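Local coordinates for trafficking protein particle complex subunit 3 (Naegleria fowleri, PDB 6AQ3) that probably serves as a core subunit of the TRAPP vesicle-tethering complex and carries a covalently attached palmitoyl chain, at residues I92-V95 with A96-F100. Residues are numbered along the deposited sequence; the frame is centred on the assembly and turned at random.
Sequences IAKV and AFKMF. With PLM (palmitic acid), chain N.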
ATOM      1  N   ILE C  92      14.069   7.003  14.096  1.00 74.68           N
ATOM      2  CA  ILE C  92      12.730   6.647  13.632  1.00 68.01           C
ATOM      3  C   ILE C  92      11.851   7.882  13.504  1.00 66.27           C
ATOM      4  O   ILE C  92      11.247   8.124  12.451  1.00 64.38           O
ATOM      5  CB  ILE C  92      12.089   5.609  14.569  1.00 59.58           C
ATOM      6  CG1 ILE C  92      12.875   4.297  14.539  1.00 59.98           C
ATOM      7  CG2 ILE C  92      10.637   5.373  14.175  1.00 51.88           C
ATOM      8  CD1 ILE C  92      12.514   3.366  15.687  1.00 61.92           C
ATOM      9  N   ALA C  93      11.785   8.688  14.568  1.00 66.13           N
ATOM     10  CA  ALA C  93      10.823   9.788  14.618  1.00 64.87           C
ATOM     11  C   ALA C  93      11.154  10.877  13.608  1.00 71.24           C
ATOM     12  O   ALA C  93      10.247  11.459  12.994  1.00 72.93           O
ATOM     13  CB  ALA C  93      10.758  10.371  16.032  1.00 60.40           C
ATOM     14  N   LYS C  94      12.438  11.182  13.433  1.00 68.24           N
ATOM     15  CA  LYS C  94      12.824  12.329  12.624  1.00 74.44           C
ATOM     16  C   LYS C  94      13.238  11.976  11.203  1.00 76.48           C
ATOM     17  O   LYS C  94      13.178  12.849  10.333  1.00 80.62           O
ATOM     18  CB  LYS C  94      13.984  13.087  13.282  1.00 74.63           C
ATOM     19  CG  LYS C  94      13.707  13.578  14.686  1.00 74.55           C
ATOM     20  CD  LYS C  94      12.582  14.584  14.743  1.00 72.87           C
ATOM     21  CE  LYS C  94      12.533  15.202  16.131  1.00 74.25           C
ATOM     22  NZ  LYS C  94      11.372  16.092  16.322  1.00 79.82           N
ATOM     23  N   VAL C  95      13.686  10.748  10.938  1.00 71.36           N
ATOM     24  CA  VAL C  95      14.160  10.360   9.607  1.00 68.54           C
ATOM     25  C   VAL C  95      13.218   9.354   8.943  1.00 65.13           C
ATOM     26  O   VAL C  95      12.677   9.620   7.870  1.00 68.81           O
ATOM     27  CB  VAL C  95      15.615   9.836   9.660  1.00 71.48           C
ATOM     28  CG1 VAL C  95      16.135   9.466   8.267  1.00 67.24           C
ATOM     29  CG2 VAL C  95      16.532  10.890  10.267  1.00 54.96           C
ATOM     30  N   ALA C  96      13.003   8.197   9.574  1.00 63.55           N
ATOM     31  CA  ALA C  96      12.185   7.143   8.975  1.00 60.54           C
ATOM     32  C   ALA C  96      10.755   7.609   8.714  1.00 67.85           C
ATOM     33  O   ALA C  96      10.182   7.334   7.651  1.00 65.61           O
ATOM     34  CB  ALA C  96      12.181   5.901   9.867  1.00 52.13           C
ATOM     35  N   PHE C  97      10.140   8.262   9.701  1.00 66.44           N
ATOM     36  CA  PHE C  97       8.757   8.689   9.539  1.00 62.00           C
ATOM     37  C   PHE C  97       8.610   9.654   8.368  1.00 66.91           C
ATOM     38  O   PHE C  97       7.640   9.569   7.604  1.00 65.22           O
ATOM     39  CB  PHE C  97       8.262   9.304  10.849  1.00 58.56           C
ATOM     40  CG  PHE C  97       7.530   8.323  11.722  1.00 57.71           C
ATOM     41  CD1 PHE C  97       8.125   7.117  12.076  1.00 59.69           C
ATOM     42  CD2 PHE C  97       6.272   8.613  12.221  1.00 50.93           C
ATOM     43  CE1 PHE C  97       7.452   6.194  12.880  1.00 54.92           C
ATOM     44  CE2 PHE C  97       5.605   7.704  13.046  1.00 51.41           C
ATOM     45  CZ  PHE C  97       6.200   6.494  13.373  1.00 48.15           C
ATOM     46  N   LYS C  98       9.591  10.539   8.171  1.00 72.05           N
ATOM     47  CA  LYS C  98       9.534  11.444   7.029  1.00 73.87           C
ATOM     48  C   LYS C  98       9.743  10.688   5.725  1.00 67.63           C
ATOM     49  O   LYS C  98       9.011  10.898   4.753  1.00 70.74           O
ATOM     50  CB  LYS C  98      10.583  12.546   7.176  1.00 76.43           C
ATOM     51  CG  LYS C  98      10.282  13.563   8.272  1.00 86.18           C
ATOM     52  CD  LYS C  98      11.361  14.654   8.314  1.00 89.64           C
ATOM     53  CE  LYS C  98      10.984  15.824   9.222  1.00 90.26           C
ATOM     54  NZ  LYS C  98      11.034  15.501  10.671  1.00 88.97           N
ATOM     55  N   MET C  99      10.691   9.757   5.715  1.00 65.57           N
ATOM     56  CA  MET C  99      11.056   9.042   4.498  1.00 71.41           C
ATOM     57  C   MET C  99       9.928   8.129   4.021  1.00 71.66           C
ATOM     58  O   MET C  99       9.669   8.036   2.814  1.00 68.63           O
ATOM     59  CB  MET C  99      12.335   8.245   4.767  1.00 81.08           C
ATOM     60  CG  MET C  99      12.774   7.264   3.695  1.00 92.91           C
ATOM     61  SD  MET C  99      14.286   6.396   4.200  1.00 97.95           S
ATOM     62  CE  MET C  99      15.330   7.776   4.661  1.00 99.76           C
ATOM     63  N   PHE C 100       9.241   7.451   4.948  1.00 64.45           N
ATOM     64  CA  PHE C 100       8.247   6.448   4.586  1.00 66.59           C
ATOM     65  C   PHE C 100       6.810   6.964   4.584  1.00 66.20           C
ATOM     66  O   PHE C 100       6.020   6.564   3.720  1.00 59.47           O
ATOM     67  CB  PHE C 100       8.352   5.250   5.535  1.00 67.27           C
ATOM     68  CG  PHE C 100       9.664   4.522   5.430  1.00 76.24           C
ATOM     69  CD1 PHE C 100      10.045   3.922   4.237  1.00 77.48           C
ATOM     70  CD2 PHE C 100      10.517   4.437   6.518  1.00 78.81           C
ATOM     71  CE1 PHE C 100      11.249   3.251   4.129  1.00 78.24           C
ATOM     72  CE2 PHE C 100      11.732   3.768   6.419  1.00 80.34           C
ATOM     73  CZ  PHE C 100      12.096   3.172   5.225  1.00 80.58           C
TER
HETATM   74  C1  PLM N 201      19.336   2.124  14.180  1.00 58.48           C
HETATM   75  O2  PLM N 201      18.959   1.888  15.364  1.00 65.25           O
HETATM   76  C2  PLM N 201      18.330   2.743  13.064  1.00 63.08           C
HETATM   77  C3  PLM N 201      16.816   2.736  13.358  1.00 70.22           C
HETATM   78  C4  PLM N 201      15.990   1.830  12.424  1.00 73.94           C
HETATM   79  C5  PLM N 201      14.918   2.559  11.569  1.00 73.53           C
HETATM   80  C6  PLM N 201      13.687   1.681  11.232  1.00 75.52           C
HETATM   81  C7  PLM N 201      12.642   2.340  10.297  1.00 74.48           C
HETATM   82  C8  PLM N 201      11.189   2.299  10.835  1.00 69.29           C
HETATM   83  C9  PLM N 201      10.130   2.727   9.791  1.00 69.48           C
HETATM   84  CA  PLM N 201       8.806   3.291  10.391  1.00 69.24           C
HETATM   85  CB  PLM N 201       7.733   3.655   9.335  1.00 64.03           C
HETATM   86  CC  PLM N 201       6.645   2.569   9.140  1.00 65.89           C
HETATM   87  CD  PLM N 201       5.964   2.612   7.754  1.00 67.31           C
HETATM   88  CE  PLM N 201       4.548   1.983   7.700  1.00 66.57           C
HETATM   89  CF  PLM N 201       4.111   1.595   6.267  1.00 64.39           C
HETATM   90  CG  PLM N 201       2.595   1.390   6.097  1.00 63.23           C
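The carbonyl oxygen of Val95 takes the amide of Met99, N to O 2.9 Å with an N-H...O angle of 155°, an ordinary i to i+4 helical bond. Earlier in the helix the spacing is wider: Phe97 N bonds to Ile92 O at 3.0 Å, an i to i+5 link that marks a wider pi-type turn in helix 85-101. Lys98 lies back over the preceding turn, its CD 3.3 Å from Lys94 O, and the bend at its last torsion (chi4 72°) brings NZ round to make a weak bond with that same oxygen. The ammonium of Lys94, 5.7 Å from that of Lys98 (NZ to NZ), is held instead by Asn106 OD1 and Ala105 O.

On the inner side of the helix Ile92, Ala96 and Phe100 line the greasy channel that holds the palmitoyl chain, the hallmark of the TRAPP subunit 3 (Bet3) fold. Ala96 CB sits 3.6 Å from C7 of the lipid, with Ile92 CG1 nearer the carbonyl end, at C5. Phe100 brings CD2 to 3.7 Å from C9, its ring meeting the chain obliquely, while Met99 CG lies over the centre of one ring face. The CG2 branch of Ile92, anti to the backbone N, reaches Phe97 CE1 at 3.5 Å, and that atom of the ring also comes close to lipid atom CA; the Phe97 ring also packs edge-to-face with Phe121. Val95 and Met99 point the same way, side by side, CG1 to CE 4.1 Å, both against Phe71 of helix 49-75. Met99 and Phe100 also touch Ile26 of the second subunit.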